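Local structure of putative primary metabolism protein HVA1 (Cryptococcus neoformans, 4P5N) at residues V19-R24 against V63-G68; V32-I35 against E40-A43. The protein may play a role in primary metabolism and is associated with the virulence of the fungus in mammals, though its molecular activity is not established. All coordinates share one frame; numbering follows the deposited sequence.

Contact 1 of 2, residues V19-R24 against V63-G68. With SO4 (sulfate ion), chain F; SO4 (sulfate ion), chain E; SO4 (sulfate ion), chain H.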
# COMPACT_ATOMS: atom_id res chain seq x y z
N VAL A 19 -2.22 1.08 15.92
CA VAL A 19 -3.21 1.93 15.24
C VAL A 19 -4.39 1.10 14.74
O VAL A 19 -4.26 -0.12 14.56
CB VAL A 19 -2.59 2.78 14.10
CG1 VAL A 19 -1.65 3.82 14.69
CG2 VAL A 19 -1.90 1.90 13.05
N TYR A 20 -5.51 1.76 14.47
CA TYR A 20 -6.77 1.11 14.15
C TYR A 20 -7.54 1.94 13.13
O TYR A 20 -7.65 3.15 13.27
CB TYR A 20 -7.60 1.00 15.44
CG TYR A 20 -9.04 0.56 15.24
CD1 TYR A 20 -10.05 1.49 14.94
CD2 TYR A 20 -9.39 -0.78 15.37
CE1 TYR A 20 -11.36 1.09 14.77
CE2 TYR A 20 -10.71 -1.19 15.21
CZ TYR A 20 -11.69 -0.26 14.91
OH TYR A 20 -13.00 -0.66 14.75
N THR A 21 -8.08 1.28 12.12
CA THR A 21 -9.05 1.89 11.25
C THR A 21 -10.15 0.88 10.91
O THR A 21 -9.84 -0.27 10.60
CB THR A 21 -8.41 2.44 9.97
OG1 THR A 21 -9.43 3.05 9.18
CG2 THR A 21 -7.67 1.36 9.17
N PRO A 22 -11.42 1.28 10.97
CA PRO A 22 -12.49 0.35 10.64
C PRO A 22 -12.91 0.50 9.19
O PRO A 22 -12.75 1.57 8.60
CB PRO A 22 -13.63 0.80 11.55
CG PRO A 22 -13.45 2.29 11.58
CD PRO A 22 -11.96 2.52 11.58
N TYR A 23 -13.50 -0.55 8.64
CA TYR A 23 -14.21 -0.43 7.37
C TYR A 23 -15.47 -1.29 7.46
O TYR A 23 -15.64 -2.02 8.43
CB TYR A 23 -13.30 -0.82 6.19
CG TYR A 23 -12.86 -2.28 6.19
CD1 TYR A 23 -13.63 -3.25 5.56
CD2 TYR A 23 -11.67 -2.67 6.80
CE1 TYR A 23 -13.25 -4.58 5.54
CE2 TYR A 23 -11.27 -4.00 6.79
CZ TYR A 23 -12.07 -4.95 6.16
OH TYR A 23 -11.68 -6.26 6.15
N ARG A 24 -16.35 -1.20 6.47
CA ARG A 24 -17.57 -2.01 6.54
C ARG A 24 -17.20 -3.48 6.27
O ARG A 24 -16.86 -3.85 5.15
CB ARG A 24 -18.64 -1.50 5.57
CG ARG A 24 -19.96 -2.21 5.77
CD ARG A 24 -21.14 -1.44 5.17
NE ARG A 24 -22.40 -2.14 5.42
CZ ARG A 24 -23.11 -2.05 6.54
NH1 ARG A 24 -22.70 -1.28 7.55
NH2 ARG A 24 -24.25 -2.72 6.66
N VAL A 63 -0.29 -2.40 5.30
CA VAL A 63 -1.24 -1.32 5.00
C VAL A 63 -0.53 0.03 5.05
O VAL A 63 0.35 0.26 5.88
CB VAL A 63 -2.42 -1.33 6.02
CG1 VAL A 63 -3.40 -0.18 5.80
CG2 VAL A 63 -3.15 -2.67 5.98
N ALA A 64 -0.89 0.93 4.14
CA ALA A 64 -0.41 2.31 4.20
C ALA A 64 -1.65 3.20 4.32
O ALA A 64 -2.51 3.19 3.41
CB ALA A 64 0.38 2.67 2.95
N HIS A 65 -1.77 3.92 5.43
CA HIS A 65 -3.02 4.64 5.70
C HIS A 65 -2.76 6.08 6.14
O HIS A 65 -1.81 6.36 6.86
CB HIS A 65 -3.79 3.92 6.81
CG HIS A 65 -5.26 4.23 6.85
ND1 HIS A 65 -5.77 5.40 7.38
CD2 HIS A 65 -6.33 3.51 6.44
CE1 HIS A 65 -7.09 5.39 7.29
NE2 HIS A 65 -7.45 4.25 6.74
N ASN A 66 -3.63 6.99 5.72
CA ASN A 66 -3.52 8.36 6.19
C ASN A 66 -3.67 8.43 7.72
O ASN A 66 -4.46 7.72 8.29
CB ASN A 66 -4.62 9.19 5.55
CG ASN A 66 -4.45 9.29 4.05
OD1 ASN A 66 -3.35 9.17 3.54
ND2 ASN A 66 -5.56 9.55 3.35
N PRO A 67 -2.91 9.33 8.37
CA PRO A 67 -2.94 9.36 9.84
C PRO A 67 -4.21 9.95 10.41
O PRO A 67 -4.65 9.56 11.49
CB PRO A 67 -1.74 10.26 10.20
CG PRO A 67 -1.50 11.09 8.95
CD PRO A 67 -1.85 10.17 7.80
N GLY A 68 -4.79 10.91 9.70
CA GLY A 68 -5.89 11.70 10.25
C GLY A 68 -7.22 10.98 10.35
O GLY A 68 -8.18 11.52 10.90
S SO4 F . -25.29 -1.48 10.13
O1 SO4 F . -25.98 -1.90 8.89
O2 SO4 F . -25.60 -2.45 11.20
O3 SO4 F . -25.77 -0.14 10.53
O4 SO4 F . -23.83 -1.44 9.89
S SO4 E . -8.76 7.97 4.48
O1 SO4 E . -9.36 8.44 3.21
O2 SO4 E . -9.90 7.70 5.39
O3 SO4 E . -7.92 9.05 5.09
O4 SO4 E . -8.07 6.67 4.23
S SO4 H . -5.27 8.13 -0.08
O1 SO4 H . -6.19 7.56 -1.10
O2 SO4 H . -4.99 7.15 1.00
O3 SO4 H . -5.83 9.39 0.47
O4 SO4 H . -3.97 8.37 -0.76
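Thr21 and His65 meet through their side chains, and the evidence lies in a shared metal and a ring face. Both bind a cadmium ion, Thr21 through OG1 and His65 through NE2, with the histidine side chain about 2 Å from the metal at its nearest atom. Thr21 OG1 and His65 NE2 stand 3.4 Å apart; they are neighbouring ligands of one ion and not a hydrogen-bonded pair. OG1 lies anti to the threonine backbone N (chi1 -179°), which carries the oxygen to the metal and leaves the methyl CG2 over the ring, 3.7 Å from His65 CD2.

The apolar part is a CH-pi contact. Thr21 CB sits over the same face of the imidazole as the methyl, 4.2 Å from the ring centroid of His65 and 27° off the ring normal, the two side chains arriving from opposite directions.

Hydrogen bonding fixes the rotation of the ring. His65 ND1 donates to Asn66 O at 2.8 Å, nearly straight at 168°, on a carbonyl lone pair and close to the ring plane. With ND1 so engaged, NE2 is left to the metal. Two sulfates, probably from the crystallisation liquor, lie nearby, and Asn66 ND2 donates to O3 of each. A third, well away from this contact, meets the edge of the Arg24 guanidinium, where NH1 and NH2 grip O4 and O1.

Strands 18-23 and 62-65 are not sheet neighbours; strands 26-36 and 52-56 run between them. The Thr21 and His65 CA atoms are nevertheless only 8.6 Å apart, consistent with the strongly curled sheet of an SH3-like Tudor fold. Thr21 pairs through its backbone with His28 of strand 26-36, and His65 with Val53 of strand 52-56.

Contact 2 of 2, residues V32-I35 against E40-A43. With CD (cadmium ion), chain D.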
# COMPACT_ATOMS: atom_id res chain seq x y z
N VAL A 32 2.59 0.32 14.19
CA VAL A 32 3.24 1.22 13.24
C VAL A 32 4.70 0.79 12.99
O VAL A 32 5.49 0.66 13.95
CB VAL A 32 3.17 2.68 13.72
CG1 VAL A 32 3.87 3.59 12.72
CG2 VAL A 32 1.70 3.12 13.88
N ALA A 33 5.05 0.57 11.72
CA ALA A 33 6.42 0.28 11.31
C ALA A 33 7.17 1.52 10.85
O ALA A 33 8.40 1.60 11.01
CB ALA A 33 6.45 -0.77 10.22
N ASP A 34 6.44 2.46 10.27
CA ASP A 34 7.06 3.64 9.70
C ASP A 34 6.01 4.73 9.47
O ASP A 34 4.83 4.45 9.28
CB ASP A 34 7.72 3.27 8.37
CG ASP A 34 8.87 4.18 8.01
OD1 ASP A 34 9.12 5.20 8.70
OD2 ASP A 34 9.54 3.88 6.99
N ILE A 35 6.48 5.97 9.49
CA ILE A 35 5.66 7.13 9.22
C ILE A 35 6.38 7.89 8.12
O ILE A 35 7.50 8.36 8.29
CB ILE A 35 5.50 7.98 10.49
CG1 ILE A 35 4.80 7.16 11.58
CG2 ILE A 35 4.70 9.24 10.19
CD1 ILE A 35 4.82 7.78 12.96
N GLU A 40 9.35 12.17 -1.50
CA GLU A 40 10.51 11.32 -1.84
C GLU A 40 10.52 10.01 -1.05
O GLU A 40 10.76 8.95 -1.60
CB GLU A 40 11.82 12.08 -1.64
CG GLU A 40 11.98 13.31 -2.53
CD GLU A 40 11.32 14.58 -2.00
OE1 GLU A 40 10.74 14.59 -0.89
OE2 GLU A 40 11.39 15.61 -2.72
N GLU A 41 10.25 10.08 0.25
CA GLU A 41 10.18 8.87 1.05
C GLU A 41 8.99 8.01 0.63
O GLU A 41 9.07 6.78 0.61
CB GLU A 41 10.04 9.24 2.51
CG GLU A 41 10.24 8.10 3.48
CD GLU A 41 9.92 8.52 4.91
OE1 GLU A 41 10.00 7.64 5.79
OE2 GLU A 41 9.57 9.71 5.16
N ALA A 42 7.88 8.65 0.28
CA ALA A 42 6.71 7.92 -0.20
C ALA A 42 7.04 7.15 -1.47
O ALA A 42 6.69 5.97 -1.60
CB ALA A 42 5.53 8.87 -0.42
N ALA A 43 7.73 7.81 -2.39
CA ALA A 43 8.15 7.17 -3.62
C ALA A 43 9.05 5.97 -3.34
O ALA A 43 8.85 4.89 -3.89
CB ALA A 43 8.82 8.16 -4.55
CD CD D . 11.14 6.06 7.40
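Asp34 and Glu41 share a cadmium ion that bridges their carboxylates, joining strand 26-36 to the short helix 39-44 of the Tudor-type domain. The strand carries a classic beta bulge here, Ala33 and Asp34 both facing Leu54 of strand 52-56.

In the first shell, the aspartate chelates through both oxygens, Asp34 OD1 at 2.5 Å and Asp34 OD2 at 2.7 Å from the cadmium. Glu41 adds a single oxygen, OE1, also 2.5 Å from the metal. The side chains come from opposite directions, their carboxylate planes turned 57° against each other. Asp34 OD1 and Glu41 OE1 remain 3.9 Å apart, so the two acids do not bond to each other; the shared cation probably offsets the repulsion of their charges. The metal is thus the main tie in a surface contact that buries only 74 Å² in all.

The second shell sets the carboxylates. Asp34 OD2 takes a hydrogen bond from Lys45 NZ, a second positive partner besides the metal. On the other acid, OE2 accepts from the backbone N of Thr37, in the turn before the helix, while OE1 is kept for the cadmium. The glutamate reaches across because its chain is extended, CG lying anti to the backbone N (chi1 -168°) with the same stretched shape continuing to the carboxylate.

Further out, the backbone N of Glu41 is bonded to Thr38 OG1, and the buried methyl of Ala42 packs against Val36 and Val47. Ala43 turns to the second subunit, its O bonded to His28 NE2 of that chain. On the strand, a weak, bent bond, 2.9 Å long at 126°, runs from Ile35 N to Asp34 OD1, the same oxygen that binds the cadmium.

From the N terminus the chain first lays down strand 18-23, which carries one half of contact 1, then turns into strand 26-36. The end of that long strand and the helix just after it form contact 2, a local loop with four residues between its segments. Strands 52-56 and 62-65 follow, and the last closes contact 1 across a loop of 38 residues. Contact 2 is therefore nested inside contact 1. The two centres are 15 Å apart on opposite sides of the chain's centre, yet the segments touch: Val19 CG1 packs 3.5 Å from Val32 CG2. Contact 1 joins non-neighbouring strands of the curled sheet; contact 2 fastens the helix to it.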